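Local coordinates for protein anaerobically-induced outer membrane porin OprE (Pseudomonas aeruginosa, PDB 4FRX) that probably acts as a porin, forming a beta-barrel channel in the outer membrane through which small solutes pass, at residues L65-V70 / P140-G145; F103-L108 / H165-N170; S176-G181 / D218-Q223; S321-I326 / I331-R336. All blocks are in the same frame, centred on the assembly; numbering follows the deposited sequence.

Contact 1 (L65-V70 / P140-G145); sequences LGLLGV and PVTFEG. With C8E ((hydroxyethyloxy)tri(ethyloxy)octane), chain D.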
loop_
_atom_site.group_PDB
_atom_site.type_symbol
_atom_site.label_atom_id
_atom_site.label_comp_id
_atom_site.label_asym_id
_atom_site.label_seq_id
_atom_site.Cartn_x
_atom_site.Cartn_y
_atom_site.Cartn_z
ATOM N N LEU A 65 -8.788 -14.772 8.438
ATOM C CA LEU A 65 -7.722 -14.725 7.452
ATOM C C LEU A 65 -6.542 -15.542 7.972
ATOM O O LEU A 65 -5.891 -15.155 8.939
ATOM C CB LEU A 65 -7.301 -13.277 7.185
ATOM C CG LEU A 65 -6.111 -13.158 6.233
ATOM C CD1 LEU A 65 -6.499 -13.659 4.845
ATOM C CD2 LEU A 65 -5.552 -11.749 6.184
ATOM N N GLY A 66 -6.296 -16.691 7.346
ATOM C CA GLY A 66 -5.194 -17.563 7.728
ATOM C C GLY A 66 -4.046 -17.386 6.758
ATOM O O GLY A 66 -4.250 -17.433 5.553
ATOM N N LEU A 67 -2.844 -17.164 7.284
ATOM C CA LEU A 67 -1.679 -16.909 6.455
ATOM C C LEU A 67 -0.551 -17.876 6.820
ATOM O O LEU A 67 -0.240 -18.023 7.994
ATOM C CB LEU A 67 -1.193 -15.472 6.685
ATOM C CG LEU A 67 -2.172 -14.314 6.456
ATOM C CD1 LEU A 67 -1.457 -12.971 6.634
ATOM C CD2 LEU A 67 -2.749 -14.409 5.074
ATOM N N LEU A 68 0.055 -18.529 5.832
ATOM C CA LEU A 68 1.166 -19.446 6.095
ATOM C C LEU A 68 2.238 -19.265 5.040
ATOM O O LEU A 68 1.938 -19.228 3.851
ATOM C CB LEU A 68 0.688 -20.903 6.074
ATOM C CG LEU A 68 1.787 -21.979 6.077
ATOM C CD1 LEU A 68 2.556 -22.020 7.396
ATOM C CD2 LEU A 68 1.177 -23.338 5.770
ATOM N N GLY A 69 3.486 -19.130 5.474
ATOM C CA GLY A 69 4.600 -18.995 4.552
ATOM C C GLY A 69 5.650 -20.039 4.880
ATOM O O GLY A 69 6.004 -20.209 6.036
ATOM N N VAL A 70 6.134 -20.743 3.862
ATOM C CA VAL A 70 7.117 -21.797 4.057
ATOM C C VAL A 70 8.349 -21.481 3.219
ATOM O O VAL A 70 8.224 -21.230 2.018
ATOM C CB VAL A 70 6.547 -23.176 3.618
ATOM C CG1 VAL A 70 7.573 -24.276 3.867
ATOM C CG2 VAL A 70 5.236 -23.481 4.346
ATOM N N PRO A 140 0.585 -10.800 3.157
ATOM C CA PRO A 140 0.216 -9.390 3.286
ATOM C C PRO A 140 0.300 -8.823 4.701
ATOM O O PRO A 140 0.229 -9.549 5.708
ATOM C CB PRO A 140 -1.242 -9.374 2.820
ATOM C CG PRO A 140 -1.737 -10.771 3.137
ATOM C CD PRO A 140 -0.572 -11.654 2.837
ATOM N N VAL A 141 0.462 -7.503 4.755
ATOM C CA VAL A 141 0.301 -6.757 5.992
ATOM C C VAL A 141 -1.157 -6.817 6.412
ATOM O O VAL A 141 -2.050 -6.792 5.564
ATOM C CB VAL A 141 0.713 -5.270 5.803
ATOM C CG1 VAL A 141 0.288 -4.404 7.009
ATOM C CG2 VAL A 141 2.218 -5.143 5.545
ATOM N N THR A 142 -1.401 -6.897 7.717
ATOM C CA THR A 142 -2.734 -6.706 8.262
ATOM C C THR A 142 -2.691 -5.670 9.381
ATOM O O THR A 142 -1.643 -5.432 9.981
ATOM C CB THR A 142 -3.347 -8.029 8.804
ATOM O OG1 THR A 142 -2.592 -8.498 9.928
ATOM C CG2 THR A 142 -3.370 -9.113 7.710
ATOM N N PHE A 143 -3.835 -5.065 9.675
ATOM C CA PHE A 143 -3.930 -4.107 10.781
ATOM C C PHE A 143 -4.954 -4.660 11.757
ATOM O O PHE A 143 -5.757 -5.518 11.393
ATOM C CB PHE A 143 -4.419 -2.741 10.300
ATOM C CG PHE A 143 -3.441 -2.006 9.443
ATOM C CD1 PHE A 143 -3.408 -2.211 8.071
ATOM C CD2 PHE A 143 -2.554 -1.100 10.004
ATOM C CE1 PHE A 143 -2.500 -1.518 7.275
ATOM C CE2 PHE A 143 -1.654 -0.413 9.213
ATOM C CZ PHE A 143 -1.618 -0.630 7.855
ATOM N N GLU A 144 -4.937 -4.167 12.991
ATOM C CA GLU A 144 -6.010 -4.481 13.926
ATOM C C GLU A 144 -6.731 -3.201 14.302
ATOM O O GLU A 144 -6.093 -2.199 14.599
ATOM C CB GLU A 144 -5.460 -5.135 15.199
ATOM C CG GLU A 144 -4.699 -6.439 14.983
ATOM C CD GLU A 144 -5.587 -7.563 14.485
ATOM O OE1 GLU A 144 -5.198 -8.236 13.501
ATOM O OE2 GLU A 144 -6.668 -7.780 15.083
ATOM N N GLY A 145 -8.056 -3.228 14.323
ATOM C CA GLY A 145 -8.791 -2.035 14.713
ATOM C C GLY A 145 -10.288 -2.190 14.580
ATOM O O GLY A 145 -10.806 -3.306 14.558
HETATM C C1 C8E D . -3.568 -22.324 4.826
HETATM C C2 C8E D . -3.560 -21.219 5.878
HETATM C C3 C8E D . -2.965 -21.743 7.179
HETATM C C4 C8E D . -2.856 -20.656 8.238
HETATM C C5 C8E D . -2.254 -21.228 9.519
HETATM C C6 C8E D . -2.670 -20.465 10.775
HETATM C C7 C8E D . -2.054 -21.154 11.988
HETATM C C8 C8E D . -2.550 -20.547 13.294
HETATM O O9 C8E D . -1.499 -19.858 13.932
#

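Contact 2 (F103-L108 / H165-N170); sequences FASLGL and HSKGRN. With C8E ((hydroxyethyloxy)tri(ethyloxy)octane), chain D.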
loop_
_atom_site.group_PDB
_atom_site.type_symbol
_atom_site.label_atom_id
_atom_site.label_comp_id
_atom_site.label_asym_id
_atom_site.label_seq_id
_atom_site.Cartn_x
_atom_site.Cartn_y
_atom_site.Cartn_z
ATOM N N PHE A 103 6.243 -19.601 8.881
ATOM C CA PHE A 103 5.534 -18.706 9.784
ATOM C C PHE A 103 4.062 -18.603 9.410
ATOM O O PHE A 103 3.693 -18.758 8.242
ATOM C CB PHE A 103 6.236 -17.334 9.929
ATOM C CG PHE A 103 6.148 -16.436 8.718
ATOM C CD1 PHE A 103 6.695 -16.812 7.498
ATOM C CD2 PHE A 103 5.597 -15.160 8.834
ATOM C CE1 PHE A 103 6.638 -15.952 6.394
ATOM C CE2 PHE A 103 5.533 -14.303 7.739
ATOM C CZ PHE A 103 6.060 -14.700 6.518
ATOM N N ALA A 104 3.217 -18.390 10.416
ATOM C CA ALA A 104 1.775 -18.388 10.193
ATOM C C ALA A 104 1.061 -17.461 11.151
ATOM O O ALA A 104 1.529 -17.202 12.261
ATOM C CB ALA A 104 1.206 -19.795 10.327
ATOM N N SER A 105 -0.100 -16.983 10.729
ATOM C CA SER A 105 -0.917 -16.171 11.609
ATOM C C SER A 105 -2.377 -16.376 11.255
ATOM O O SER A 105 -2.709 -16.843 10.163
ATOM C CB SER A 105 -0.525 -14.695 11.526
ATOM O OG SER A 105 -0.567 -14.222 10.193
ATOM N N LEU A 106 -3.235 -16.067 12.212
ATOM C CA LEU A 106 -4.674 -16.142 12.019
ATOM C C LEU A 106 -5.269 -14.816 12.462
ATOM O O LEU A 106 -5.057 -14.392 13.592
ATOM C CB LEU A 106 -5.258 -17.259 12.874
ATOM C CG LEU A 106 -6.780 -17.389 12.788
ATOM C CD1 LEU A 106 -7.194 -17.698 11.354
ATOM C CD2 LEU A 106 -7.273 -18.458 13.746
ATOM N N GLY A 107 -6.000 -14.159 11.567
ATOM C CA GLY A 107 -6.591 -12.877 11.878
ATOM C C GLY A 107 -8.106 -12.951 11.790
ATOM O O GLY A 107 -8.651 -13.158 10.713
ATOM N N LEU A 108 -8.778 -12.776 12.926
ATOM C CA LEU A 108 -10.234 -12.871 12.987
ATOM C C LEU A 108 -10.859 -11.491 12.988
ATOM O O LEU A 108 -10.320 -10.562 13.581
ATOM C CB LEU A 108 -10.664 -13.590 14.259
ATOM C CG LEU A 108 -10.244 -15.049 14.409
ATOM C CD1 LEU A 108 -10.957 -15.658 15.606
ATOM C CD2 LEU A 108 -10.567 -15.822 13.156
ATOM N N HIS A 165 -2.776 -1.508 15.810
ATOM C CA HIS A 165 -1.575 -2.306 15.559
ATOM C C HIS A 165 -1.504 -2.732 14.106
ATOM O O HIS A 165 -2.483 -2.653 13.382
ATOM C CB HIS A 165 -1.587 -3.578 16.416
ATOM C CG HIS A 165 -1.464 -3.327 17.886
ATOM N ND1 HIS A 165 -0.695 -2.309 18.410
ATOM C CD2 HIS A 165 -2.005 -3.971 18.946
ATOM C CE1 HIS A 165 -0.774 -2.331 19.727
ATOM N NE2 HIS A 165 -1.563 -3.331 20.080
ATOM N N SER A 166 -0.333 -3.201 13.692
ATOM C CA SER A 166 -0.173 -3.799 12.384
ATOM C C SER A 166 0.785 -4.989 12.492
ATOM O O SER A 166 1.702 -4.988 13.318
ATOM C CB SER A 166 0.366 -2.763 11.387
ATOM O OG SER A 166 0.652 -3.344 10.136
ATOM N N LYS A 167 0.551 -5.996 11.662
ATOM C CA LYS A 167 1.440 -7.150 11.538
ATOM C C LYS A 167 2.134 -7.076 10.182
ATOM O O LYS A 167 1.475 -7.114 9.147
ATOM C CB LYS A 167 0.630 -8.446 11.605
ATOM C CG LYS A 167 1.448 -9.700 11.289
ATOM C CD LYS A 167 0.549 -10.813 10.783
ATOM C CE LYS A 167 -0.026 -10.478 9.407
ATOM N NZ LYS A 167 1.024 -10.511 8.356
ATOM N N GLY A 168 3.461 -6.978 10.192
ATOM C CA GLY A 168 4.226 -6.857 8.966
ATOM C C GLY A 168 4.143 -8.054 8.040
ATOM O O GLY A 168 3.727 -9.144 8.437
ATOM N N ARG A 169 4.556 -7.855 6.792
ATOM C CA ARG A 169 4.516 -8.931 5.806
ATOM C C ARG A 169 5.459 -10.078 6.189
ATOM O O ARG A 169 5.225 -11.232 5.818
ATOM C CB ARG A 169 4.855 -8.383 4.410
ATOM C CG ARG A 169 6.250 -7.784 4.312
ATOM C CD ARG A 169 6.367 -6.840 3.124
ATOM N NE ARG A 169 7.686 -6.214 3.102
ATOM C CZ ARG A 169 8.105 -5.388 2.155
ATOM N NH1 ARG A 169 7.288 -5.049 1.166
ATOM N NH2 ARG A 169 9.326 -4.874 2.221
ATOM N N ASN A 170 6.500 -9.759 6.960
ATOM C CA ASN A 170 7.524 -10.722 7.347
ATOM C C ASN A 170 7.469 -11.051 8.840
ATOM O O ASN A 170 8.497 -11.365 9.452
ATOM C CB ASN A 170 8.904 -10.152 7.037
ATOM C CG ASN A 170 9.170 -8.859 7.794
ATOM O OD1 ASN A 170 8.238 -8.207 8.273
ATOM N ND2 ASN A 170 10.438 -8.481 7.902
HETATM C C1 C8E D . -3.568 -22.324 4.826
HETATM C C2 C8E D . -3.560 -21.219 5.878
HETATM C C3 C8E D . -2.965 -21.743 7.179
HETATM C C4 C8E D . -2.856 -20.656 8.238
HETATM C C5 C8E D . -2.254 -21.228 9.519
HETATM C C6 C8E D . -2.670 -20.465 10.775
HETATM C C7 C8E D . -2.054 -21.154 11.988
HETATM C C8 C8E D . -2.550 -20.547 13.294
HETATM O O9 C8E D . -1.499 -19.858 13.932
HETATM O O HOH W 1 1.714 -13.831 8.820
#

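Contact 3 (S176-G181 / D218-Q223); sequences SLSIAG and DDFYKQ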
loop_
_atom_site.group_PDB
_atom_site.type_symbol
_atom_site.label_atom_id
_atom_site.label_comp_id
_atom_site.label_asym_id
_atom_site.label_seq_id
_atom_site.Cartn_x
_atom_site.Cartn_y
_atom_site.Cartn_z
ATOM N N SER A 176 2.780 -1.736 17.561
ATOM C CA SER A 176 2.250 -0.384 17.437
ATOM C C SER A 176 2.674 0.305 16.135
ATOM O O SER A 176 3.589 -0.144 15.443
ATOM C CB SER A 176 2.616 0.446 18.672
ATOM O OG SER A 176 1.876 -0.022 19.791
ATOM N N LEU A 177 1.973 1.380 15.786
ATOM C CA LEU A 177 2.187 2.065 14.502
ATOM C C LEU A 177 3.280 3.143 14.547
ATOM O O LEU A 177 3.448 3.830 15.546
ATOM C CB LEU A 177 0.865 2.675 14.028
ATOM C CG LEU A 177 -0.325 1.707 14.017
ATOM C CD1 LEU A 177 -1.641 2.434 13.803
ATOM C CD2 LEU A 177 -0.130 0.641 12.949
ATOM N N SER A 178 4.019 3.312 13.457
ATOM C CA SER A 178 5.037 4.356 13.441
ATOM C C SER A 178 5.199 4.895 12.017
ATOM O O SER A 178 4.446 4.514 11.116
ATOM C CB SER A 178 6.371 3.853 14.020
ATOM O OG SER A 178 7.284 4.924 14.221
ATOM N N ILE A 179 6.151 5.809 11.843
ATOM C CA ILE A 179 6.455 6.404 10.546
ATOM C C ILE A 179 7.977 6.424 10.392
ATOM O O ILE A 179 8.693 6.245 11.383
ATOM C CB ILE A 179 5.892 7.848 10.425
ATOM C CG1 ILE A 179 6.612 8.803 11.377
ATOM C CG2 ILE A 179 4.366 7.882 10.673
ATOM C CD1 ILE A 179 6.112 10.242 11.290
ATOM N N ALA A 180 8.462 6.620 9.164
ATOM C CA ALA A 180 9.902 6.709 8.882
ATOM C C ALA A 180 10.517 7.839 9.688
ATOM O O ALA A 180 9.956 8.940 9.746
ATOM C CB ALA A 180 10.151 6.948 7.382
ATOM N N GLY A 181 11.662 7.562 10.306
ATOM C CA GLY A 181 12.327 8.531 11.156
ATOM C C GLY A 181 12.200 8.165 12.620
ATOM O O GLY A 181 13.075 8.459 13.420
ATOM N N ASP A 218 -1.892 9.386 16.088
ATOM C CA ASP A 218 -1.762 10.135 17.331
ATOM C C ASP A 218 -0.301 10.348 17.741
ATOM O O ASP A 218 0.500 9.407 17.731
ATOM C CB ASP A 218 -2.560 9.475 18.451
ATOM C CG ASP A 218 -2.698 10.375 19.665
ATOM O OD1 ASP A 218 -3.415 11.396 19.567
ATOM O OD2 ASP A 218 -2.070 10.075 20.706
ATOM N N ASP A 219 0.014 11.606 18.074
ATOM C CA ASP A 219 1.346 12.077 18.485
ATOM C C ASP A 219 2.339 12.238 17.350
ATOM O O ASP A 219 3.496 12.592 17.583
ATOM C CB ASP A 219 1.943 11.218 19.600
ATOM C CG ASP A 219 1.350 11.551 20.951
ATOM O OD1 ASP A 219 1.085 12.750 21.181
ATOM O OD2 ASP A 219 1.143 10.623 21.765
ATOM N N PHE A 220 1.878 12.002 16.129
ATOM C CA PHE A 220 2.738 12.115 14.961
ATOM C C PHE A 220 2.190 13.086 13.924
ATOM O O PHE A 220 2.835 14.094 13.635
ATOM C CB PHE A 220 3.008 10.752 14.319
ATOM C CG PHE A 220 4.037 9.929 15.057
ATOM C CD1 PHE A 220 5.393 10.156 14.860
ATOM C CD2 PHE A 220 3.642 8.946 15.952
ATOM C CE1 PHE A 220 6.358 9.400 15.543
ATOM C CE2 PHE A 220 4.580 8.189 16.643
ATOM C CZ PHE A 220 5.946 8.404 16.425
ATOM N N TYR A 221 1.015 12.800 13.359
ATOM C CA TYR A 221 0.558 13.649 12.277
ATOM C C TYR A 221 -0.938 13.653 12.045
ATOM O O TYR A 221 -1.633 12.729 12.435
ATOM C CB TYR A 221 1.291 13.291 10.965
ATOM C CG TYR A 221 0.897 11.964 10.329
ATOM C CD1 TYR A 221 -0.212 11.875 9.491
ATOM C CD2 TYR A 221 1.660 10.807 10.536
ATOM C CE1 TYR A 221 -0.575 10.660 8.896
ATOM C CE2 TYR A 221 1.296 9.588 9.941
ATOM C CZ TYR A 221 0.186 9.523 9.123
ATOM O OH TYR A 221 -0.172 8.319 8.527
ATOM N N LYS A 222 -1.406 14.725 11.417
ATOM C CA LYS A 222 -2.727 14.758 10.807
ATOM C C LYS A 222 -2.550 14.994 9.316
ATOM O O LYS A 222 -1.684 15.757 8.892
ATOM C CB LYS A 222 -3.594 15.844 11.438
ATOM C CG LYS A 222 -2.907 17.173 11.567
ATOM N N GLN A 223 -3.369 14.328 8.515
ATOM C CA GLN A 223 -3.193 14.355 7.086
ATOM C C GLN A 223 -4.538 14.457 6.413
ATOM O O GLN A 223 -5.436 13.685 6.727
ATOM C CB GLN A 223 -2.484 13.084 6.655
ATOM C CG GLN A 223 -2.310 12.928 5.161
ATOM C CD GLN A 223 -1.418 11.754 4.859
ATOM O OE1 GLN A 223 -1.879 10.621 4.724
ATOM N NE2 GLN A 223 -0.128 12.013 4.788
#

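Contact 4 (S321-I326 / I331-R336); sequences STAYLI and IGKFQR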
loop_
_atom_site.group_PDB
_atom_site.type_symbol
_atom_site.label_atom_id
_atom_site.label_comp_id
_atom_site.label_asym_id
_atom_site.label_seq_id
_atom_site.Cartn_x
_atom_site.Cartn_y
_atom_site.Cartn_z
ATOM N N SER A 321 5.426 -1.117 3.567
ATOM C CA SER A 321 4.589 0.060 3.740
ATOM C C SER A 321 4.189 0.535 2.363
ATOM O O SER A 321 4.925 0.333 1.400
ATOM C CB SER A 321 5.364 1.174 4.446
ATOM O OG SER A 321 6.460 1.608 3.650
ATOM N N THR A 322 3.036 1.184 2.278
ATOM C CA THR A 322 2.562 1.735 1.007
ATOM C C THR A 322 2.112 3.177 1.188
ATOM O O THR A 322 1.302 3.466 2.063
ATOM C CB THR A 322 1.401 0.901 0.444
ATOM O OG1 THR A 322 1.884 -0.400 0.081
ATOM C CG2 THR A 322 0.796 1.577 -0.796
ATOM N N ALA A 323 2.669 4.081 0.387
ATOM C CA ALA A 323 2.190 5.467 0.355
ATOM C C ALA A 323 1.252 5.606 -0.842
ATOM O O ALA A 323 1.516 5.039 -1.914
ATOM C CB ALA A 323 3.353 6.452 0.241
ATOM N N TYR A 324 0.164 6.348 -0.674
ATOM C CA TYR A 324 -0.763 6.548 -1.794
ATOM C C TYR A 324 -0.286 7.690 -2.704
ATOM O O TYR A 324 -0.978 8.693 -2.913
ATOM C CB TYR A 324 -2.207 6.764 -1.311
ATOM C CG TYR A 324 -3.206 6.708 -2.448
ATOM C CD1 TYR A 324 -3.348 5.546 -3.214
ATOM C CD2 TYR A 324 -3.980 7.821 -2.791
ATOM C CE1 TYR A 324 -4.241 5.487 -4.272
ATOM C CE2 TYR A 324 -4.890 7.765 -3.850
ATOM C CZ TYR A 324 -5.011 6.597 -4.584
ATOM O OH TYR A 324 -5.908 6.529 -5.636
ATOM N N LEU A 325 0.921 7.516 -3.232
ATOM C CA LEU A 325 1.545 8.461 -4.145
ATOM C C LEU A 325 1.691 7.789 -5.508
ATOM O O LEU A 325 1.952 6.577 -5.588
ATOM C CB LEU A 325 2.942 8.857 -3.618
ATOM C CG LEU A 325 3.035 9.558 -2.251
ATOM C CD1 LEU A 325 4.494 9.769 -1.806
ATOM C CD2 LEU A 325 2.272 10.895 -2.238
ATOM N N ILE A 326 1.581 8.577 -6.577
ATOM C CA ILE A 326 1.801 8.061 -7.929
ATOM C C ILE A 326 3.218 7.565 -8.167
ATOM O O ILE A 326 3.501 6.914 -9.191
ATOM C CB ILE A 326 1.397 9.076 -9.037
ATOM C CG1 ILE A 326 2.212 10.368 -8.943
ATOM C CG2 ILE A 326 -0.107 9.352 -8.980
ATOM C CD1 ILE A 326 1.994 11.314 -10.143
ATOM N N ILE A 331 10.775 -0.257 -5.923
ATOM C CA ILE A 331 11.826 -0.059 -4.930
ATOM C C ILE A 331 11.596 1.241 -4.170
ATOM O O ILE A 331 11.383 1.217 -2.955
ATOM C CB ILE A 331 13.232 -0.080 -5.558
ATOM C CG1 ILE A 331 13.529 -1.467 -6.145
ATOM C CG2 ILE A 331 14.293 0.322 -4.530
ATOM C CD1 ILE A 331 14.892 -1.562 -6.869
ATOM N N GLY A 332 11.612 2.363 -4.883
ATOM C CA GLY A 332 11.529 3.668 -4.237
ATOM C C GLY A 332 10.104 4.166 -4.077
ATOM O O GLY A 332 9.163 3.550 -4.592
ATOM N N LYS A 333 9.937 5.274 -3.354
ATOM C CA LYS A 333 8.632 5.919 -3.252
ATOM C C LYS A 333 8.692 7.405 -3.615
ATOM O O LYS A 333 7.658 8.073 -3.671
ATOM C CB LYS A 333 8.030 5.740 -1.850
ATOM C CG LYS A 333 7.834 4.281 -1.437
ATOM C CD LYS A 333 7.192 4.178 -0.054
ATOM C CE LYS A 333 7.168 2.724 0.453
ATOM N NZ LYS A 333 6.401 1.822 -0.459
ATOM N N PHE A 334 9.900 7.907 -3.863
ATOM C CA PHE A 334 10.129 9.322 -4.217
ATOM C C PHE A 334 9.385 10.273 -3.274
ATOM O O PHE A 334 8.778 11.246 -3.702
ATOM C CB PHE A 334 9.745 9.569 -5.688
ATOM C CG PHE A 334 10.556 8.758 -6.648
ATOM C CD1 PHE A 334 10.334 7.386 -6.774
ATOM C CD2 PHE A 334 11.566 9.344 -7.387
ATOM C CE1 PHE A 334 11.104 6.612 -7.632
ATOM C CE2 PHE A 334 12.337 8.584 -8.254
ATOM C CZ PHE A 334 12.111 7.211 -8.376
ATOM N N GLN A 335 9.481 9.981 -1.985
ATOM C CA GLN A 335 8.633 10.591 -0.981
ATOM C C GLN A 335 9.404 11.544 -0.081
ATOM O O GLN A 335 8.881 12.010 0.927
ATOM C CB GLN A 335 7.952 9.488 -0.157
ATOM C CG GLN A 335 8.756 8.935 1.021
ATOM C CD GLN A 335 10.087 8.292 0.631
ATOM O OE1 GLN A 335 10.359 8.032 -0.545
ATOM N NE2 GLN A 335 10.929 8.036 1.634
ATOM N N ARG A 336 10.638 11.859 -0.471
ATOM C CA ARG A 336 11.553 12.608 0.386
ATOM C C ARG A 336 11.278 14.102 0.354
ATOM O O ARG A 336 10.843 14.634 -0.659
ATOM C CB ARG A 336 13.002 12.367 -0.046
ATOM C CG ARG A 336 13.384 10.885 -0.170
ATOM C CD ARG A 336 14.764 10.771 -0.807
ATOM N NE ARG A 336 14.959 9.503 -1.507
ATOM C CZ ARG A 336 15.448 8.402 -0.943
ATOM N NH1 ARG A 336 15.792 8.406 0.340
ATOM N NH2 ARG A 336 15.592 7.297 -1.662
#

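Contact 1 (L65-V70 / P140-G145)
L65 and L67 meet P140 and T142 through carbon atoms, and no hydrogen bond joins the two segments. The closest approach is methyl to methyl, L65 CD2 lying 3.7 Å from T142 CG2 where the two side chains cross obliquely. T142 has OG1 between its backbone N and carbonyl carbon (chi1 65°), which turns CG2 to the leucine. L67 and P140 meet tip to tip: L67 CD1 packs 4.1 Å from CD of the P140 ring and also reaches the backbone, 3.9 Å from P140 O. Both leucines belong to strand 59-71 of the OprD-family barrel, and they face P140, just before strand 142-150, and T142, its first residue. L68 turns the other way, to lipid-like surroundings, its CB 3.9 Å from C3 of the detergent C8E. The detergent chain also lies on the strand backbone, with L67 N 3.6 Å and G66 C 3.8 Å from C8E C4. Polar groups in 140-145 find partners beyond the contact: V141 O takes a hydrogen bond from Q125 NE2, and E144 OE1 is bonded to T123 OG1. Q125 also touches the side chains of L65, P140 and T142.

Contact 2 (F103-L108 / H165-N170)
F103 and S105, on strand 102-114 of the OprD-family beta-barrel, point inward to the segment where strand 156-167 ends and its chain bends into a loop. The tighter part lies at F103, a buried ring that meets the backbone of R169 and N170 directly. It presents the CE2-CZ edge to R169 O, which lies near the ring plane 3.6 Å from CZ, a placement that would suit the slightly positive ring hydrogens. The same end of the ring meets the backbone of N170, with CE2 3.9 Å from N170 C. The F91 ring meets that of F103, the planes about 70° apart. The loop backbone beneath is held from other directions: R169 NH1 hydrogen-bonds N134 OD1, R169 NE hydrogen-bonds G318 O, and N170 ND2 bonds D317 O.

The looser part is at S105, partly exposed, which reaches the amine of K167 only through water. Its OG touches the aliphatic run of K167 at CD, 3.6 Å away. K167 bends at both chi3 and chi4, curling NZ back to the backbone: its main partner is P140 O, and beside it G168 O accepts a bond at 3.0 Å, with NZ standing 46° out of the carbonyl plane. On the outer face of the strand A104 CB meets detergent instead, 3.8 Å from C8E C5. Between serine and lysine a water fills the remaining polar link: it is 2.7 Å from S105 OG and accepts only a weak, 3.4 Å bond from K167 NZ.

Contact 3 (S176-G181 / D218-Q223)
S178 OG, which grazes the ring of F220 at CZ (4.3 Å), has its hydrogen bond to R190 O, within its own loop. The serine therefore brings a satisfied polar atom to the border of an apolar contact. The weight falls on I179, whose two branches divide the aromatic pair at the end of the turn and the start of strand 221-234. CD1, at the end of the extended branch (chi2 179°), approaches F220 CD1 to 3.6 Å, with CG1 behind it at 3.9 Å from the same ring atom; the approach to the ring is oblique. CG2, the other branch, comes to the edge of the Y221 ring, close to its plane, 3.6 Å from CE2 and 4.0 Å from CD2. With CG1 between the backbone N and the carbonyl carbon (chi1 67°), each branch is directed to its own ring. Past each ring the isoleucine runs in the opposite sense to the aromatic side chain.

The contact joins the loop between strands 174-176 and 195-203 to the tight turn after strand 208-217, at one rim of the OprD-family barrel. L217 adds to the apolar cluster from that strand by touching I179, the ring of Y264 meets F220, and L313 of another loop lies on Y221. Backbone bonds of S178 with N314 and of A180 with S267 tie the loop to its surroundings. Since no hydrogen bond crosses between 176-181 and 218-223, cohesion between them comes from dispersion and the burial of carbon.

Contact 4 (S321-I326 / I331-R336)
K333 stretches to S321 across a bend in the long loop between strands 295-305 and 340-349, which, with this contact about 9 Å from the centre of the chain, appears to fold into the barrel interior. Its CB leaves at an angle to 321-326, but CG lies anti to the carbonyl carbon (chi1 -59°) and the extended chain then carries the tip over. CD passes the methyl CB of A323 at 4.5 Å. CE comes 3.5 Å from S321 OG, and a final turn at chi4 sets NZ 2.8 Å from S321 O. That hydrogen bond reaches the carbonyl from above its plane, 36° out of it, with a C=O...N angle of 138°. NZ also forms a salt bridge with D328 OD2, an oxygen that takes a hydrogen bond from A323 N as well, so one carboxylate links both sides of the bend and would partly balance the lysine charge.

Y324 is the centre of an inverse gamma turn closed by a weak L325 N to A323 O bond, and after it L325 points toward 331-336. The L325 and Q335 side chains cross at about a right angle, and L325 CD1 packs 3.8 Å from Q335 CB and 4.0 Å from the backbone K333 O.

How the contacts relate
Contacts 1 and 2 are practically one patch, with centres about 4 Å apart and segments that alternate along the chain. Strands 59-71 and 102-114 are hydrogen-bonded neighbours, as are 142-150 and 156-167, and the same C8E molecule lies outside both. Contact 3 comes later in the chain, about 20 Å from contact 2 between centres, yet L177 packs on F143, H165 and S166. Contact 4 follows last and touches none of the others; its centre is about 16 Å from that of contact 3 and about 9 Å from the centre of the chain. Wall strands and inward-folded loops are thereby packed together, which is consistent with a narrowed porin channel.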